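Local coordinates for protein endo-N-acetyl-beta-D-glucosaminidase (PDB 4AC1) that hydrolyses the beta-1,4 bond between the two core N-acetylglucosamines of N-linked glycans, removing glycans from the cellulases of its own fungus, at residues 125-130 against 165-170; 151-156 against 183-188. All coordinates share one frame; numbering follows the deposited sequence.

Interaction 1. Residues 125-130 against 165-170. With ZN (zinc ion), chain G.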
# COMPACT_ATOMS: atom_id res chain seq x y z
N ASP A 125 -6.64 1.23 -2.07
CA ASP A 125 -6.88 0.03 -1.26
C ASP A 125 -8.37 -0.14 -1.10
O ASP A 125 -8.99 0.40 -0.18
CB ASP A 125 -6.17 0.18 0.08
CG ASP A 125 -6.22 -1.07 0.94
OD1 ASP A 125 -6.85 -2.09 0.58
OD2 ASP A 125 -5.62 -1.00 2.05
N VAL A 126 -8.96 -0.86 -2.04
CA VAL A 126 -10.41 -0.90 -2.18
C VAL A 126 -10.96 -2.11 -1.42
O VAL A 126 -10.78 -3.26 -1.83
CB VAL A 126 -10.82 -0.95 -3.67
CG1 VAL A 126 -12.34 -0.96 -3.80
CG2 VAL A 126 -10.21 0.24 -4.43
N GLU A 127 -11.57 -1.84 -0.27
CA GLU A 127 -12.04 -2.90 0.60
C GLU A 127 -13.57 -2.98 0.66
O GLU A 127 -14.12 -3.74 1.47
CB GLU A 127 -11.42 -2.80 2.00
CG GLU A 127 -9.91 -3.00 2.05
CD GLU A 127 -9.35 -2.97 3.47
OE1 GLU A 127 -10.12 -3.20 4.43
OE2 GLU A 127 -8.14 -2.74 3.63
N GLN A 128 -14.25 -2.20 -0.18
CA GLN A 128 -15.71 -2.34 -0.37
C GLN A 128 -15.95 -2.35 -1.87
O GLN A 128 -15.07 -1.93 -2.62
CB GLN A 128 -16.50 -1.20 0.29
CG GLN A 128 -16.26 -1.03 1.78
CD GLN A 128 -14.98 -0.24 2.08
OE1 GLN A 128 -14.63 0.70 1.37
NE2 GLN A 128 -14.29 -0.64 3.14
N PRO A 129 -17.12 -2.84 -2.33
CA PRO A 129 -17.32 -2.94 -3.78
C PRO A 129 -17.30 -1.60 -4.53
O PRO A 129 -17.90 -0.61 -4.08
CB PRO A 129 -18.70 -3.59 -3.90
CG PRO A 129 -18.83 -4.39 -2.64
CD PRO A 129 -18.20 -3.51 -1.59
N MET A 130 -16.58 -1.59 -5.65
CA MET A 130 -16.56 -0.47 -6.59
C MET A 130 -16.75 -1.06 -7.99
O MET A 130 -16.22 -2.14 -8.27
CB MET A 130 -15.23 0.29 -6.52
CG MET A 130 -15.16 1.53 -7.37
SD MET A 130 -13.56 2.33 -7.22
CE MET A 130 -13.97 4.01 -7.74
N SER A 165 -12.00 -14.99 -3.74
CA SER A 165 -12.48 -14.01 -2.78
C SER A 165 -11.83 -12.65 -2.93
O SER A 165 -10.61 -12.55 -3.02
CB SER A 165 -12.28 -14.52 -1.35
OG SER A 165 -12.88 -15.79 -1.22
N ASN A 166 -12.68 -11.62 -2.92
CA ASN A 166 -12.28 -10.28 -3.30
C ASN A 166 -13.11 -9.28 -2.51
O ASN A 166 -14.32 -9.43 -2.37
CB ASN A 166 -12.52 -10.14 -4.81
CG ASN A 166 -12.19 -8.76 -5.37
OD1 ASN A 166 -11.47 -7.95 -4.77
ND2 ASN A 166 -12.71 -8.50 -6.57
N LEU A 167 -12.45 -8.27 -1.95
CA LEU A 167 -13.16 -7.24 -1.20
C LEU A 167 -13.64 -6.09 -2.07
O LEU A 167 -14.41 -5.25 -1.61
CB LEU A 167 -12.26 -6.69 -0.09
CG LEU A 167 -11.72 -7.65 0.97
CD1 LEU A 167 -10.79 -6.92 1.93
CD2 LEU A 167 -12.87 -8.30 1.73
N SER A 168 -13.15 -6.03 -3.31
CA SER A 168 -13.23 -4.82 -4.13
C SER A 168 -14.39 -4.75 -5.11
O SER A 168 -14.60 -3.71 -5.73
CB SER A 168 -11.93 -4.60 -4.92
OG SER A 168 -10.78 -4.71 -4.09
N GLY A 169 -15.11 -5.86 -5.29
CA GLY A 169 -16.20 -5.92 -6.26
C GLY A 169 -15.73 -6.10 -7.70
O GLY A 169 -16.07 -7.09 -8.35
N PHE A 170 -14.97 -5.14 -8.22
CA PHE A 170 -14.46 -5.24 -9.58
C PHE A 170 -13.46 -6.39 -9.77
O PHE A 170 -12.92 -6.94 -8.80
CB PHE A 170 -13.84 -3.92 -10.04
CG PHE A 170 -12.65 -3.50 -9.22
CD1 PHE A 170 -11.40 -4.07 -9.46
CD2 PHE A 170 -12.77 -2.53 -8.22
CE1 PHE A 170 -10.29 -3.68 -8.73
CE2 PHE A 170 -11.65 -2.14 -7.48
CZ PHE A 170 -10.41 -2.72 -7.73
ZN ZN G . -6.84 -3.17 5.16
O HOH W 1 -8.22 -3.04 6.45
O HOH W 2 -6.83 -5.38 4.79
O HOH W 3 -6.42 -1.10 5.52
O HOH W 4 -5.51 -3.59 6.82

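Interaction 2. Residues 151-156 against 183-188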
# COMPACT_ATOMS: atom_id res chain seq x y z
N LEU A 151 3.29 7.13 -9.08
CA LEU A 151 3.07 5.73 -8.72
C LEU A 151 1.61 5.46 -8.45
O LEU A 151 0.98 6.17 -7.67
CB LEU A 151 3.93 5.31 -7.52
CG LEU A 151 5.44 5.39 -7.80
CD1 LEU A 151 6.21 5.09 -6.53
CD2 LEU A 151 5.88 4.46 -8.94
N ILE A 152 1.04 4.47 -9.13
CA ILE A 152 -0.34 4.07 -8.89
C ILE A 152 -0.34 2.59 -8.55
O ILE A 152 0.12 1.77 -9.34
CB ILE A 152 -1.26 4.34 -10.10
CG1 ILE A 152 -1.25 5.84 -10.45
CG2 ILE A 152 -2.70 3.89 -9.81
CD1 ILE A 152 -2.07 6.24 -11.68
N THR A 153 -0.85 2.26 -7.36
CA THR A 153 -0.90 0.88 -6.93
C THR A 153 -2.29 0.53 -6.41
O THR A 153 -3.11 1.42 -6.17
CB THR A 153 0.19 0.58 -5.86
OG1 THR A 153 -0.06 1.36 -4.69
CG2 THR A 153 1.56 0.95 -6.38
N LEU A 154 -2.56 -0.76 -6.27
CA LEU A 154 -3.76 -1.23 -5.58
C LEU A 154 -3.35 -2.26 -4.56
O LEU A 154 -2.22 -2.74 -4.59
CB LEU A 154 -4.79 -1.79 -6.57
CG LEU A 154 -5.37 -0.76 -7.54
CD1 LEU A 154 -4.58 -0.71 -8.86
CD2 LEU A 154 -6.85 -1.02 -7.76
N ALA A 155 -4.27 -2.60 -3.66
CA ALA A 155 -4.02 -3.58 -2.61
C ALA A 155 -5.06 -4.70 -2.64
O ALA A 155 -5.83 -4.87 -1.69
CB ALA A 155 -3.99 -2.87 -1.25
N PRO A 156 -5.10 -5.50 -3.72
CA PRO A 156 -6.00 -6.66 -3.72
C PRO A 156 -5.63 -7.64 -2.61
O PRO A 156 -4.45 -7.79 -2.29
CB PRO A 156 -5.70 -7.31 -5.07
CG PRO A 156 -4.29 -6.89 -5.39
CD PRO A 156 -4.15 -5.52 -4.85
N ILE A 183 -0.62 0.74 -13.89
CA ILE A 183 -0.54 0.28 -12.50
C ILE A 183 0.88 -0.22 -12.28
O ILE A 183 1.35 -1.10 -13.00
CB ILE A 183 -1.58 -0.83 -12.22
CG1 ILE A 183 -3.00 -0.27 -12.32
CG2 ILE A 183 -1.31 -1.48 -10.86
CD1 ILE A 183 -4.07 -1.34 -12.49
N ASP A 184 1.55 0.33 -11.28
CA ASP A 184 2.95 -0.02 -11.04
C ASP A 184 3.12 -1.36 -10.34
O ASP A 184 4.02 -2.12 -10.70
CB ASP A 184 3.70 1.11 -10.34
CG ASP A 184 3.72 2.35 -11.19
OD1 ASP A 184 4.51 2.38 -12.16
OD2 ASP A 184 2.91 3.26 -10.96
N TRP A 185 2.27 -1.65 -9.35
CA TRP A 185 2.28 -2.95 -8.69
C TRP A 185 1.04 -3.14 -7.83
O TRP A 185 0.26 -2.20 -7.63
CB TRP A 185 3.57 -3.20 -7.87
CG TRP A 185 3.66 -2.44 -6.57
CD1 TRP A 185 3.16 -2.83 -5.36
CD2 TRP A 185 4.30 -1.17 -6.35
NE1 TRP A 185 3.43 -1.89 -4.40
CE2 TRP A 185 4.15 -0.87 -4.98
CE3 TRP A 185 4.99 -0.26 -7.17
CZ2 TRP A 185 4.63 0.31 -4.41
CZ3 TRP A 185 5.48 0.90 -6.61
CH2 TRP A 185 5.29 1.18 -5.23
N TYR A 186 0.90 -4.37 -7.33
CA TYR A 186 -0.19 -4.77 -6.46
C TYR A 186 0.37 -5.11 -5.08
O TYR A 186 1.20 -6.03 -4.94
CB TYR A 186 -0.93 -5.97 -7.06
CG TYR A 186 -1.50 -5.71 -8.44
CD1 TYR A 186 -2.74 -5.10 -8.59
CD2 TYR A 186 -0.80 -6.09 -9.60
CE1 TYR A 186 -3.27 -4.84 -9.84
CE2 TYR A 186 -1.34 -5.84 -10.87
CZ TYR A 186 -2.57 -5.23 -10.97
OH TYR A 186 -3.08 -4.98 -12.23
N ASN A 187 -0.06 -4.35 -4.08
CA ASN A 187 0.27 -4.60 -2.68
C ASN A 187 -0.62 -5.73 -2.21
O ASN A 187 -1.73 -5.52 -1.72
CB ASN A 187 0.00 -3.34 -1.86
CG ASN A 187 0.98 -2.24 -2.17
OD1 ASN A 187 2.19 -2.40 -1.96
ND2 ASN A 187 0.48 -1.12 -2.69
N THR A 188 -0.14 -6.96 -2.41
CA THR A 188 -1.05 -8.10 -2.38
C THR A 188 -1.17 -8.65 -0.96
O THR A 188 -0.17 -8.99 -0.33
CB THR A 188 -0.61 -9.16 -3.41
OG1 THR A 188 -0.53 -8.56 -4.71
CG2 THR A 188 -1.62 -10.29 -3.52

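Interaction 1. Residues 125-130 against 165-170
The loop carrying the end of the family 18 DxDxE motif, at the C-terminal mouth of a (beta/alpha)8 barrel, meets the loop after the next strand where Val126 rests on Ser168 and Glu127 lies beside Leu167. The hydroxyl of Ser168 donates to the Val126 carbonyl, OG to O 2.7 Å, approaching tilted from the carbonyl plane, and also bonds to Tyr172 OH from the following helix. Serine is small enough for CB to lie 3.8 Å from Val126 CG1 and over the Phe170 ring near its rim, while its hydroxyl satisfies the Val126 carbonyl. With an alanine here the hydroxyl goes, and the Val126 carbonyl would probably lose this donor and the peptide leading into Glu127 be freer to turn. Further along, Met130 N donates to Ser168 O over 2.9 Å, from above the carbonyl plane. Gly169 fits where the chains pass closest, since its phi is 78° and a beta carbon would run into Pro129 CA. Asn166 OD1 accepts from Ser168 N in an Asx turn that shapes the second loop. Phe170 takes Val126 CG1 against CE2 at 3.9 Å, while Met130 O sits in plane at the ring's edge. Leu167 covers the aliphatic part of Glu127, CD1 to CG 4.0 Å. By its place in the motif Glu127 is probably the acid that protonates the glycosidic oxygen, as in other family 18 enzymes. In this crystal its OE2 binds a zinc ion, 2.0 Å away, that Gln189 and four waters also hold, and OE1 accepts from water 1.

Interaction 2. Residues 151-156 against 183-188
Two neighbouring parallel strands of the (beta/alpha)8 barrel, 151-154 and 185-189, form this buried contact and are joined through helix 172-179 as a beta-alpha-beta unit. Packing is tightest inside the barrel, where the Thr153 methyl sits over the Trp185 ring in a CH-pi contact, CG2 lying 3.4 Å from the centroid of the six-membered ring and 12° off its normal. Thr153 CG2 is anti to the carbonyl carbon, which lays the methyl over the indole, while OG1, between N and C (chi1 63°), bonds Asp123. Threonine thus serves both the ring face and the buried carboxylate. Asn187 OD1 takes the indole NE1 in the ring plane at 2.8 Å and so steadies the rotation of the tryptophan. On the helix side, the side chains of Leu154 and Ile183 cross at about a right angle, CD1 to CD1 3.7 Å, against helices 132-146 and 172-179, and Pro156 CG packs on Tyr186 CB.

The backbone pairing is uneven. Asn187 N binds Leu154 O firmly at 2.7 Å, but the bond from Leu154 N to Trp185 O is weak, and buried Trp185 N has no partner. The more exposed end, at Leu151 and Asp184, is held by polar groups: Asp184 N donates to Ile152 O, and its side chain substitutes for a strand carbonyl. OD2, also salt-bridged to Arg143, accepts from Ile152 N at 2.9 Å through its anti lone pair.

From the N terminus the chain meets 125-130 first, at the end of strand 121-125, then passes helix 132-146 into 151-156. The loop beyond returns at 165-170 to close interaction 1, and helix 172-179 leads on to 183-188, which closes interaction 2. The two closures therefore cross rather than nest: 151-156 falls between 125-130 and 165-170, and 165-170 between 151-156 and 183-188. Interaction 2 joins barrel strands in the core, whereas interaction 1 ties together the loops that follow strands 121-125 and 151-154. They meet directly: Asp125 OD1 lies 3.5 Å from Ala155 CB, and Phe170 CZ packs 3.9 Å from Leu154 CD2, so both segments of interaction 1 rest on 151-156.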